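Local structure of leukotriene A-4 hydrolase (Saccharomyces cerevisiae, 2XQ0) at residues A408-D411 with P412-H416; E492-R495 with S496-A500. The protein is a zinc-dependent aminopeptidase of the M1 family that preferentially cleaves di- and tripeptides and has low epoxide hydrolase activity in vitro. All blocks are in the same frame, centred on the assembly; numbering follows the deposited sequence.

Contact 1: A408-D411 with P412-H416; sequences AEFD and PFIRH
Phe410 meets two side chains of the following helical turn. Its CE1 lies 3.7 Å from CD2 of Phe413; the two side chains run side by side in the same direction, with ring planes 31° apart and the approach oblique. On the same ring, CD2 is 3.8 Å from CD1 of Ile414, whose side chain crosses that of Phe410 at about a right angle. Both phenylalanines hold CG anti to the backbone N (chi1 -165° and 171°), which sends the two rings off the helix together. The opposite charges of Asp411 and Arg415 are near but not bonded: Asp411 OD2 is 4.1 Å from Arg415 NH1, well out of the guanidinium plane; the two probably attract weakly. Asp411 CB lies over one face of the guanidinium, toward its rim. Asp411 OD1 is salt-bridged to Arg333, and Arg415 NE hydrogen-bonds the carbonyl of Ile253. The backbone sets this spacing. Ile414 N bonds Phe410 O at 3.1 Å, and Arg415 N bonds Asp411 O at 3.1 Å. Pro412 has no N-H to give, and the helix kinks there. This is i to i+3 and i to i+4 packing on helix 407-420 of the M1 peptidase domain, whose side chains pack on helices 321-339 and 428-438.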
loop_
_atom_site.group_PDB
_atom_site.type_symbol
_atom_site.label_atom_id
_atom_site.label_comp_id
_atom_site.label_asym_id
_atom_site.label_seq_id
_atom_site.Cartn_x
_atom_site.Cartn_y
_atom_site.Cartn_z
ATOM N N ALA A 408 -0.938 -19.128 20.197
ATOM C CA ALA A 408 0.189 -19.867 20.746
ATOM C C ALA A 408 0.565 -21.038 19.857
ATOM O O ALA A 408 1.749 -21.343 19.690
ATOM C CB ALA A 408 -0.125 -20.346 22.151
ATOM N N GLU A 409 -0.444 -21.689 19.289
ATOM C CA GLU A 409 -0.232 -22.840 18.408
ATOM C C GLU A 409 0.233 -22.433 17.007
ATOM O O GLU A 409 0.903 -23.198 16.301
ATOM C CB GLU A 409 -1.533 -23.639 18.277
ATOM C CG GLU A 409 -1.980 -24.314 19.559
ATOM C CD GLU A 409 -1.032 -25.421 19.988
ATOM O OE1 GLU A 409 -0.547 -25.371 21.137
ATOM O OE2 GLU A 409 -0.764 -26.336 19.176
ATOM N N PHE A 410 -0.133 -21.225 16.601
ATOM C CA PHE A 410 0.089 -20.773 15.232
ATOM C C PHE A 410 1.439 -20.076 15.100
ATOM O O PHE A 410 2.097 -20.152 14.066
ATOM C CB PHE A 410 -1.059 -19.833 14.836
ATOM C CG PHE A 410 -1.172 -19.570 13.360
ATOM C CD1 PHE A 410 -1.242 -20.618 12.446
ATOM C CD2 PHE A 410 -1.248 -18.268 12.884
ATOM C CE1 PHE A 410 -1.364 -20.363 11.087
ATOM C CE2 PHE A 410 -1.363 -18.020 11.531
ATOM C CZ PHE A 410 -1.422 -19.072 10.634
ATOM N N ASP A 411 1.858 -19.395 16.158
ATOM C CA ASP A 411 3.085 -18.612 16.095
ATOM C C ASP A 411 4.329 -19.429 15.721
ATOM O O ASP A 411 5.216 -18.919 15.025
ATOM C CB ASP A 411 3.298 -17.809 17.383
ATOM C CG ASP A 411 2.369 -16.595 17.474
ATOM O OD1 ASP A 411 1.446 -16.494 16.634
ATOM O OD2 ASP A 411 2.562 -15.744 18.378
ATOM N N PRO A 412 4.401 -20.696 16.162
ATOM C CA PRO A 412 5.525 -21.533 15.716
ATOM C C PRO A 412 5.527 -21.730 14.202
ATOM O O PRO A 412 6.593 -21.725 13.583
ATOM C CB PRO A 412 5.263 -22.865 16.415
ATOM C CG PRO A 412 4.535 -22.476 17.660
ATOM C CD PRO A 412 3.646 -21.336 17.255
ATOM N N PHE A 413 4.350 -21.903 13.612
ATOM C CA PHE A 413 4.259 -21.981 12.153
ATOM C C PHE A 413 4.724 -20.679 11.480
ATOM O O PHE A 413 5.472 -20.697 10.507
ATOM C CB PHE A 413 2.841 -22.302 11.687
ATOM C CG PHE A 413 2.664 -22.168 10.193
ATOM C CD1 PHE A 413 3.212 -23.110 9.331
ATOM C CD2 PHE A 413 1.982 -21.081 9.650
ATOM C CE1 PHE A 413 3.073 -22.981 7.947
ATOM C CE2 PHE A 413 1.834 -20.946 8.276
ATOM C CZ PHE A 413 2.380 -21.913 7.421
ATOM N N ILE A 414 4.253 -19.551 11.993
ATOM C CA ILE A 414 4.622 -18.247 11.450
ATOM C C ILE A 414 6.148 -18.088 11.385
ATOM O O ILE A 414 6.710 -17.690 10.362
ATOM C CB ILE A 414 4.006 -17.138 12.309
ATOM C CG1 ILE A 414 2.482 -17.164 12.172
ATOM C CG2 ILE A 414 4.565 -15.776 11.947
ATOM C CD1 ILE A 414 1.802 -16.089 13.010
ATOM N N ARG A 415 6.820 -18.417 12.479
ATOM C CA ARG A 415 8.274 -18.350 12.500
ATOM C C ARG A 415 8.894 -19.318 11.497
ATOM O O ARG A 415 9.896 -18.998 10.863
ATOM C CB ARG A 415 8.799 -18.669 13.896
ATOM C CG ARG A 415 8.676 -17.500 14.848
ATOM C CD ARG A 415 8.473 -17.974 16.269
ATOM N NE ARG A 415 7.805 -16.939 17.046
ATOM C CZ ARG A 415 7.228 -17.145 18.219
ATOM N NH1 ARG A 415 6.646 -16.133 18.850
ATOM N NH2 ARG A 415 7.240 -18.358 18.756
ATOM N N HIS A 416 8.312 -20.508 11.374
ATOM C CA HIS A 416 8.870 -21.530 10.493
ATOM C C HIS A 416 8.754 -21.055 9.055
ATOM O O HIS A 416 9.721 -21.108 8.282
ATOM C CB HIS A 416 8.113 -22.847 10.668
ATOM C CG HIS A 416 8.582 -23.934 9.759
ATOM N ND1 HIS A 416 7.924 -24.269 8.597
ATOM C CD2 HIS A 416 9.654 -24.757 9.834
ATOM C CE1 HIS A 416 8.564 -25.256 7.998
ATOM N NE2 HIS A 416 9.618 -25.569 8.727
#

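Contact 2: E492-R495 with S496-A500; sequences EDFR and SEFNA
Phe494 and Phe498 both hold CG anti to the carbonyl carbon and beside the backbone N (chi1 -77° and -61°), and their side chains lie side by side, pointing the same way. Phe498 brings CE2 to 3.8 Å from Phe494 CD2, at the edge of the Phe494 ring and near its plane. Phe494 O lies at the edge of the Phe498 ring, 3.4 Å from Phe498 CD2.

The same carbonyl takes a bond from Phe498 N at 2.7 Å, with the donor nearly in line with C=O. A weak bond from Glu497 N reaches it too. One residue back, Glu497 N bonds Asp493 O at 3.3 Å; one further back, Ser496 N bonds Glu492 O at 3.3 Å. These bonds close the C-terminal turn of helix 491-497. This helix probably belongs to the helical C-terminal region, as in leukotriene A4 hydrolases, and packs against helices 469-484 and 537-546. Phe498 is the first residue to leave helical backbone angles. A CA-H...O contact of 3.6 Å joins Arg495 CA to Phe498 O across this exit.

Around the pair, Phe494 packs on Ala539 and Ala542 of helix 537-546, and the Phe498 ring stacks on Trp481 of helix 469-484. An alanine in place of Phe498 would probably leave Trp481 without its stacking partner and open a gap beside the Phe494 edge. Glu497 touches Met484 on helix 469-484, and its carbonyl receives Lys480 NZ. Arg495 turns to helix 537-546, where its NE makes a long, weak ion pair with Asp545.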
loop_
_atom_site.group_PDB
_atom_site.type_symbol
_atom_site.label_atom_id
_atom_site.label_comp_id
_atom_site.label_asym_id
_atom_site.label_seq_id
_atom_site.Cartn_x
_atom_site.Cartn_y
_atom_site.Cartn_z
ATOM N N GLU A 492 -32.126 23.317 20.443
ATOM C CA GLU A 492 -32.286 23.226 21.883
ATOM C C GLU A 492 -32.653 21.803 22.293
ATOM O O GLU A 492 -32.106 21.279 23.262
ATOM C CB GLU A 492 -33.351 24.222 22.348
ATOM C CG GLU A 492 -34.154 23.780 23.550
ATOM C CD GLU A 492 -35.410 24.605 23.725
ATOM O OE1 GLU A 492 -35.541 25.635 23.030
ATOM O OE2 GLU A 492 -36.267 24.225 24.551
ATOM N N ASP A 493 -33.580 21.188 21.558
ATOM C CA ASP A 493 -34.002 19.811 21.831
ATOM C C ASP A 493 -32.780 18.900 21.761
ATOM O O ASP A 493 -32.529 18.084 22.651
ATOM C CB ASP A 493 -35.063 19.346 20.814
ATOM C CG ASP A 493 -36.446 19.974 21.055
ATOM O OD1 ASP A 493 -36.723 20.388 22.202
ATOM O OD2 ASP A 493 -37.262 20.044 20.102
ATOM N N PHE A 494 -32.004 19.070 20.703
ATOM C CA PHE A 494 -30.847 18.224 20.478
ATOM C C PHE A 494 -29.803 18.332 21.590
ATOM O O PHE A 494 -29.226 17.328 22.004
ATOM C CB PHE A 494 -30.241 18.512 19.105
ATOM C CG PHE A 494 -31.011 17.893 17.974
ATOM C CD1 PHE A 494 -31.930 18.632 17.257
ATOM C CD2 PHE A 494 -30.829 16.561 17.645
ATOM C CE1 PHE A 494 -32.640 18.060 16.221
ATOM C CE2 PHE A 494 -31.541 15.987 16.610
ATOM C CZ PHE A 494 -32.443 16.734 15.900
ATOM N N ARG A 495 -29.567 19.546 22.075
ATOM C CA ARG A 495 -28.576 19.754 23.131
ATOM C C ARG A 495 -29.007 19.089 24.434
ATOM O O ARG A 495 -28.171 18.737 25.263
ATOM C CB ARG A 495 -28.324 21.247 23.361
ATOM C CG ARG A 495 -27.706 21.957 22.179
ATOM C CD ARG A 495 -26.694 22.983 22.641
ATOM N NE ARG A 495 -26.430 23.991 21.620
ATOM C CZ ARG A 495 -27.088 25.143 21.526
ATOM N NH1 ARG A 495 -28.049 25.433 22.394
ATOM N NH2 ARG A 495 -26.785 26.007 20.566
ATOM N N SER A 496 -30.314 18.926 24.610
ATOM C CA SER A 496 -30.837 18.218 25.778
ATOM C C SER A 496 -30.606 16.714 25.685
ATOM O O SER A 496 -30.409 16.058 26.700
ATOM C CB SER A 496 -32.321 18.517 25.982
ATOM O OG SER A 496 -32.506 19.879 26.327
ATOM N N GLU A 497 -30.621 16.172 24.470
ATOM C CA GLU A 497 -30.362 14.744 24.265
ATOM C C GLU A 497 -28.870 14.435 24.124
ATOM O O GLU A 497 -28.375 13.408 24.611
ATOM C CB GLU A 497 -31.102 14.243 23.017
ATOM C CG GLU A 497 -32.363 13.450 23.306
ATOM C CD GLU A 497 -32.078 12.100 23.948
ATOM O OE1 GLU A 497 -31.838 12.056 25.170
ATOM O OE2 GLU A 497 -32.091 11.080 23.230
ATOM N N PHE A 498 -28.151 15.323 23.449
ATOM C CA PHE A 498 -26.775 15.039 23.067
ATOM C C PHE A 498 -25.800 16.045 23.661
ATOM O O PHE A 498 -26.132 17.210 23.821
ATOM C CB PHE A 498 -26.649 15.088 21.539
ATOM C CG PHE A 498 -27.509 14.072 20.822
ATOM C CD1 PHE A 498 -27.127 12.735 20.762
ATOM C CD2 PHE A 498 -28.681 14.454 20.186
ATOM C CE1 PHE A 498 -27.913 11.797 20.091
ATOM C CE2 PHE A 498 -29.472 13.517 19.504
ATOM C CZ PHE A 498 -29.085 12.190 19.459
ATOM N N ASN A 499 -24.595 15.600 23.985
ATOM C CA ASN A 499 -23.515 16.558 24.169
ATOM C C ASN A 499 -22.094 16.011 23.980
ATOM O O ASN A 499 -21.876 14.801 23.891
ATOM C CB ASN A 499 -23.665 17.356 25.467
ATOM C CG ASN A 499 -23.602 18.862 25.226
ATOM O OD1 ASN A 499 -24.579 19.474 24.779
ATOM N ND2 ASN A 499 -22.447 19.463 25.510
ATOM N N ALA A 500 -21.141 16.932 23.904
ATOM C CA ALA A 500 -19.757 16.598 23.614
ATOM C C ALA A 500 -19.314 15.386 24.411
ATOM O O ALA A 500 -18.419 14.646 24.001
ATOM C CB ALA A 500 -18.859 17.793 23.919
#

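Each contact is a local pairing, contact 1 within helix 407-420 and contact 2 at the end of helix 491-497. Their centres are 51 Å apart and they share no element. Each is partly buried, with its phenylalanines among the buried residues. Contact 1 lies mid-helix in the peptidase domain, where the chain stays helical despite a proline. It also holds a buried acid, Asp411, whose ionic partner lies outside the contact, on helix 321-339. Contact 2 lies farther from the centre of the chain. Its backbone bonds include weak ones, and its charged side chains sit more on the surface. Neither contact reaches the zinc site.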